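Local coordinates for KLLA0B12012p (PDB 6Y3P), which interacts, as Pby1, with the mRNA decapping enzyme Dcp2 and carries in this C-terminal domain an ATP-grasp fold that probably binds ATP, at residues R26-H31 with I373-M378; Y220-G225 with D364-D369. All coordinates share one frame; numbering follows the deposited sequence.

Contact 1: R26-H31 with I373-M378; sequences RSFRKH and ICVRPM. With SO4 (sulfate ion), chain B.
Arg376 reaches over from the end of helix 357-375 and gives a guanidinium N-H to the backbone carbonyl of His31, in the last turn of helix 21-31. The bond from NH1 to His31 O is 3.0 Å long and bends to 151° at the hydrogen; the acceptor sits close to the guanidinium plane, at its edge. Extended at chi2 (179°), the chain bends at chi3 (59°), which brings NH1 to this oxygen, while CD lies against His31 CB at 4.0 Å. Arginine suits the place because its several N-H groups can serve separate acceptors: NE goes to the carbonyl of Pro382, tying the segment beyond the helix to the same side chain. Cut back to alanine, the side chain would lose both N-H donors, and the carbonyls of His31 and Pro382 would probably be left without these partners, with a gap beside His31 CB.

The apolar half is the buried one. Phe28 brings the edge of its ring to Val375, CE1 lying 4.3 Å from CG1, and both side chains also pack on Phe50 of strand 48-52. The contact thus fastens a helix flanking the N-terminal parallel sheet to the long C-terminal helix of the tubulin-tyrosine ligase family region, in an ATP-grasp domain. A compact branched valine and a flat phenylalanine suit a buried place because neither side chain carries a polar atom that would need a partner.

The side toward solvent is much looser. Arg26, exposed and far from 373-378, holds a sulfate ion, probably from the crystallisation liquor; its NH1 lies 2.8 Å from sulfate O2, with the other bonds long and weak. Its NH2 also forms a salt bridge to Asp364, so this one guanidinium serves two anions, the sulfate and the carboxylate.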
loop_
_atom_site.group_PDB
_atom_site.type_symbol
_atom_site.label_atom_id
_atom_site.label_comp_id
_atom_site.label_asym_id
_atom_site.label_seq_id
_atom_site.Cartn_x
_atom_site.Cartn_y
_atom_site.Cartn_z
ATOM N N ARG A 26 14.842 1.071 21.301
ATOM C CA ARG A 26 15.799 2.194 21.274
ATOM C C ARG A 26 15.039 3.528 21.159
ATOM O O ARG A 26 15.329 4.480 21.886
ATOM C CB ARG A 26 16.804 2.043 20.124
ATOM C CG ARG A 26 17.712 0.817 20.294
ATOM C CD ARG A 26 18.832 0.785 19.258
ATOM N NE ARG A 26 18.375 0.408 17.912
ATOM C CZ ARG A 26 18.292 -0.845 17.460
ATOM N NH1 ARG A 26 18.602 -1.869 18.249
ATOM N NH2 ARG A 26 17.882 -1.081 16.219
ATOM N N SER A 27 14.024 3.546 20.293
ATOM C CA SER A 27 13.167 4.686 20.050
ATOM C C SER A 27 12.301 5.024 21.283
ATOM O O SER A 27 12.177 6.203 21.616
ATOM C CB SER A 27 12.314 4.428 18.820
ATOM O OG SER A 27 11.772 5.659 18.399
ATOM N N PHE A 28 11.723 4.003 21.969
ATOM C CA PHE A 28 10.941 4.231 23.193
ATOM C C PHE A 28 11.845 4.778 24.311
ATOM O O PHE A 28 11.452 5.724 24.998
ATOM C CB PHE A 28 10.181 2.962 23.666
ATOM C CG PHE A 28 8.986 2.567 22.817
ATOM C CD1 PHE A 28 8.117 3.533 22.307
ATOM C CD2 PHE A 28 8.699 1.228 22.570
ATOM C CE1 PHE A 28 7.014 3.168 21.519
ATOM C CE2 PHE A 28 7.601 0.864 21.772
ATOM C CZ PHE A 28 6.769 1.837 21.247
ATOM N N ARG A 29 13.072 4.220 24.438
ATOM C CA ARG A 29 14.101 4.619 25.406
ATOM C C ARG A 29 14.510 6.084 25.221
ATOM O O ARG A 29 14.550 6.850 26.195
ATOM C CB ARG A 29 15.358 3.727 25.244
ATOM C CG ARG A 29 15.685 2.830 26.439
ATOM C CD ARG A 29 16.497 3.523 27.536
ATOM N NE ARG A 29 17.918 3.667 27.197
ATOM C CZ ARG A 29 18.853 4.121 28.031
ATOM N NH1 ARG A 29 18.534 4.471 29.272
ATOM N NH2 ARG A 29 20.114 4.223 27.630
ATOM N N LYS A 30 14.811 6.464 23.966
ATOM C CA LYS A 30 15.297 7.784 23.576
ATOM C C LYS A 30 14.268 8.916 23.688
ATOM O O LYS A 30 14.590 9.961 24.260
ATOM C CB LYS A 30 15.875 7.718 22.158
ATOM C CG LYS A 30 16.735 8.910 21.757
ATOM C CD LYS A 30 17.004 8.956 20.252
ATOM C CE LYS A 30 18.235 8.182 19.851
ATOM N NZ LYS A 30 18.522 8.324 18.400
ATOM N N HIS A 31 13.055 8.730 23.138
ATOM C CA HIS A 31 12.057 9.799 23.080
ATOM C C HIS A 31 10.998 9.759 24.175
ATOM O O HIS A 31 10.273 10.745 24.347
ATOM C CB HIS A 31 11.402 9.858 21.690
ATOM C CG HIS A 31 12.393 9.945 20.582
ATOM N ND1 HIS A 31 13.262 11.019 20.473
ATOM C CD2 HIS A 31 12.635 9.083 19.571
ATOM C CE1 HIS A 31 14.006 10.772 19.411
ATOM N NE2 HIS A 31 13.667 9.620 18.836
ATOM N N ILE A 373 7.326 11.736 16.915
ATOM C CA ILE A 373 6.332 12.654 16.328
ATOM C C ILE A 373 4.881 12.231 16.598
ATOM O O ILE A 373 4.025 13.086 16.852
ATOM C CB ILE A 373 6.635 12.850 14.801
ATOM C CG1 ILE A 373 8.007 13.549 14.620
ATOM C CG2 ILE A 373 5.498 13.616 14.054
ATOM C CD1 ILE A 373 8.633 13.429 13.272
ATOM N N CYS A 374 4.602 10.933 16.515
ATOM C CA CYS A 374 3.246 10.405 16.689
ATOM C C CYS A 374 2.962 9.882 18.106
ATOM O O CYS A 374 1.871 10.124 18.642
ATOM C CB CYS A 374 2.960 9.340 15.631
ATOM S SG CYS A 374 3.301 9.862 13.923
ATOM N N VAL A 375 3.933 9.134 18.697
ATOM C CA VAL A 375 3.752 8.512 20.006
ATOM C C VAL A 375 3.886 9.534 21.128
ATOM O O VAL A 375 3.057 9.512 22.017
ATOM C CB VAL A 375 4.652 7.251 20.207
ATOM C CG1 VAL A 375 4.504 6.650 21.621
ATOM C CG2 VAL A 375 4.354 6.201 19.138
ATOM N N ARG A 376 4.917 10.400 21.120
ATOM C CA ARG A 376 5.114 11.408 22.183
ATOM C C ARG A 376 3.826 12.226 22.487
ATOM O O ARG A 376 3.430 12.254 23.654
ATOM C CB ARG A 376 6.307 12.343 21.868
ATOM C CG ARG A 376 7.676 11.839 22.319
ATOM C CD ARG A 376 8.776 12.826 21.929
ATOM N NE ARG A 376 8.551 14.153 22.516
ATOM C CZ ARG A 376 9.040 14.558 23.684
ATOM N NH1 ARG A 376 9.821 13.759 24.399
ATOM N NH2 ARG A 376 8.763 15.769 24.140
ATOM N N PRO A 377 3.101 12.785 21.462
ATOM C CA PRO A 377 1.875 13.556 21.743
ATOM C C PRO A 377 0.707 12.817 22.425
ATOM O O PRO A 377 -0.126 13.471 23.054
ATOM C CB PRO A 377 1.473 14.066 20.358
ATOM C CG PRO A 377 2.717 14.126 19.614
ATOM C CD PRO A 377 3.428 12.883 20.025
ATOM N N MET A 378 0.646 11.482 22.340
ATOM C CA MET A 378 -0.436 10.772 23.019
ATOM C C MET A 378 -0.108 10.590 24.506
ATOM O O MET A 378 -0.979 10.211 25.282
ATOM C CB MET A 378 -0.889 9.465 22.312
ATOM C CG MET A 378 0.184 8.716 21.538
ATOM S SD MET A 378 -0.377 7.311 20.525
ATOM C CE MET A 378 -1.665 8.155 19.463
HETATM S S SO4 B . 18.534 -4.785 16.308
HETATM O O1 SO4 B . 17.676 -4.261 15.236
HETATM O O2 SO4 B . 19.620 -3.845 16.570
HETATM O O3 SO4 B . 19.094 -6.075 15.921
HETATM O O4 SO4 B . 17.768 -4.975 17.529
#

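Contact 2: Y220-G225 with D364-D369; sequences YVTCSG and DELFDD
Leu366 and Tyr220 make the main apolar contact, the leucine methyl CD2 approaching the ring obliquely at 4.1 Å from CD2 of the tyrosine. The two side chains cross at about a right angle. With CG of Leu366 anti to the backbone N (chi1 160°), the branched end extends from the helix to the strand and presents both methyls to it. A leucine suits this buried place, since its fork can meet two residues on one strand.

The second methyl gives a looser apolar-to-polar touch: CD1 lies 4.5 Å from OG1 of Thr222, which points to the helix like Tyr220, two residues before it. Threonine, branched at CB, suits a strand; its short side chain leaves room for the helix and also touches Val370 and Cys374 there.

Aromatic packing extends the layer, for Phe352 meets the ring of Tyr220 with planes at about 35° and that of Phe367 edge-to-face. A charged pair lies off the apolar contact: Glu365 forms a salt bridge with Arg234. Helix 357-375 packs on one face of the antiparallel sheet, beside strand 215-224, which pairs with strands 228-239 and 326-335, and Leu366 also touches Tyr232 of the former.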
loop_
_atom_site.group_PDB
_atom_site.type_symbol
_atom_site.label_atom_id
_atom_site.label_comp_id
_atom_site.label_asym_id
_atom_site.label_seq_id
_atom_site.Cartn_x
_atom_site.Cartn_y
_atom_site.Cartn_z
ATOM N N TYR A 220 6.505 3.690 3.184
ATOM C CA TYR A 220 5.849 3.584 4.501
ATOM C C TYR A 220 5.130 4.880 4.819
ATOM O O TYR A 220 5.722 5.953 4.755
ATOM C CB TYR A 220 6.817 3.208 5.619
ATOM C CG TYR A 220 7.467 1.872 5.352
ATOM C CD1 TYR A 220 6.725 0.693 5.398
ATOM C CD2 TYR A 220 8.813 1.787 5.002
ATOM C CE1 TYR A 220 7.310 -0.542 5.121
ATOM C CE2 TYR A 220 9.414 0.555 4.732
ATOM C CZ TYR A 220 8.660 -0.609 4.810
ATOM O OH TYR A 220 9.220 -1.829 4.553
ATOM N N VAL A 221 3.839 4.775 5.099
ATOM C CA VAL A 221 2.959 5.893 5.367
ATOM C C VAL A 221 2.404 5.717 6.768
ATOM O O VAL A 221 1.822 4.677 7.053
ATOM C CB VAL A 221 1.842 5.965 4.302
ATOM C CG1 VAL A 221 0.865 7.107 4.601
ATOM C CG2 VAL A 221 2.424 6.105 2.902
ATOM N N THR A 222 2.596 6.715 7.648
ATOM C CA THR A 222 2.092 6.644 9.016
ATOM C C THR A 222 0.944 7.598 9.197
ATOM O O THR A 222 1.076 8.787 8.943
ATOM C CB THR A 222 3.213 6.849 10.076
ATOM O OG1 THR A 222 4.308 5.988 9.791
ATOM C CG2 THR A 222 2.740 6.594 11.504
ATOM N N CYS A 223 -0.187 7.065 9.612
ATOM C CA CYS A 223 -1.359 7.840 10.000
ATOM C C CYS A 223 -1.289 7.958 11.469
ATOM O O CYS A 223 -1.076 6.958 12.132
ATOM C CB CYS A 223 -2.651 7.150 9.585
ATOM S SG CYS A 223 -3.044 7.371 7.852
ATOM N N SER A 224 -1.510 9.145 11.984
ATOM C CA SER A 224 -1.509 9.394 13.420
ATOM C C SER A 224 -2.779 10.154 13.855
ATOM O O SER A 224 -3.056 11.227 13.324
ATOM C CB SER A 224 -0.258 10.169 13.818
ATOM O OG SER A 224 -0.283 10.373 15.219
ATOM N N GLY A 225 -3.523 9.572 14.799
ATOM C CA GLY A 225 -4.739 10.132 15.388
ATOM C C GLY A 225 -5.835 10.457 14.394
ATOM O O GLY A 225 -6.010 9.729 13.413
ATOM N N ASP A 364 15.476 2.070 11.358
ATOM C CA ASP A 364 15.786 2.724 12.643
ATOM C C ASP A 364 15.291 4.171 12.665
ATOM O O ASP A 364 14.755 4.624 13.668
ATOM C CB ASP A 364 17.297 2.721 12.897
ATOM C CG ASP A 364 17.879 1.437 13.441
ATOM O OD1 ASP A 364 17.114 0.462 13.610
ATOM O OD2 ASP A 364 19.104 1.410 13.713
ATOM N N GLU A 365 15.468 4.885 11.556
ATOM C CA GLU A 365 15.063 6.276 11.421
ATOM C C GLU A 365 13.547 6.363 11.286
ATOM O O GLU A 365 12.959 7.357 11.711
ATOM C CB GLU A 365 15.767 6.903 10.207
ATOM C CG GLU A 365 15.469 8.384 10.046
ATOM C CD GLU A 365 15.984 9.055 8.793
ATOM O OE1 GLU A 365 17.049 8.640 8.283
ATOM O OE2 GLU A 365 15.343 10.037 8.355
ATOM N N LEU A 366 12.915 5.319 10.709
ATOM C CA LEU A 366 11.470 5.282 10.554
ATOM C C LEU A 366 10.796 5.242 11.924
ATOM O O LEU A 366 9.919 6.076 12.186
ATOM C CB LEU A 366 11.019 4.092 9.671
ATOM C CG LEU A 366 9.535 3.625 9.771
ATOM C CD1 LEU A 366 8.553 4.684 9.290
ATOM C CD2 LEU A 366 9.325 2.330 9.037
ATOM N N PHE A 367 11.199 4.276 12.784
ATOM C CA PHE A 367 10.608 4.076 14.113
ATOM C C PHE A 367 11.005 5.176 15.073
ATOM O O PHE A 367 10.206 5.511 15.927
ATOM C CB PHE A 367 10.858 2.666 14.659
ATOM C CG PHE A 367 10.065 1.672 13.847
ATOM C CD1 PHE A 367 8.693 1.530 14.036
ATOM C CD2 PHE A 367 10.665 0.950 12.819
ATOM C CE1 PHE A 367 7.946 0.660 13.236
ATOM C CE2 PHE A 367 9.912 0.091 12.005
ATOM C CZ PHE A 367 8.566 -0.071 12.240
ATOM N N ASP A 368 12.142 5.842 14.834
ATOM C CA ASP A 368 12.567 7.014 15.585
ATOM C C ASP A 368 11.554 8.164 15.370
ATOM O O ASP A 368 11.098 8.764 16.336
ATOM C CB ASP A 368 13.969 7.444 15.136
ATOM C CG ASP A 368 14.626 8.334 16.159
ATOM O OD1 ASP A 368 15.056 7.805 17.222
ATOM O OD2 ASP A 368 14.604 9.575 15.967
ATOM N N ASP A 369 11.157 8.406 14.100
ATOM C CA ASP A 369 10.207 9.438 13.704
ATOM C C ASP A 369 8.812 9.155 14.189
ATOM O O ASP A 369 8.146 10.075 14.660
ATOM C CB ASP A 369 10.214 9.617 12.187
ATOM C CG ASP A 369 11.531 10.135 11.615
ATOM O OD1 ASP A 369 12.290 10.797 12.365
ATOM O OD2 ASP A 369 11.799 9.885 10.409
#

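Contacts 1 and 2 have centres about 10 Å apart and share helix 357-375, contact 1 using its C-terminal end and contact 2 its middle. Along the chain the order is 26-31, 220-225, 364-369, 373-378, so the strand-helix pair falls between the two halves of contact 1. They also meet directly: Ser27 OG bonds to Phe367 O, His31 NE2 makes a weak bond to Asp368 OD1, and Cys374 CB packs on Ser224 OG. One helix thus touches two elements distant in sequence, helix 21-31 beside the N-terminal parallel sheet and strand 215-224 of the antiparallel sheet, consistent with these parts of the ATP-grasp domain forming one compact unit.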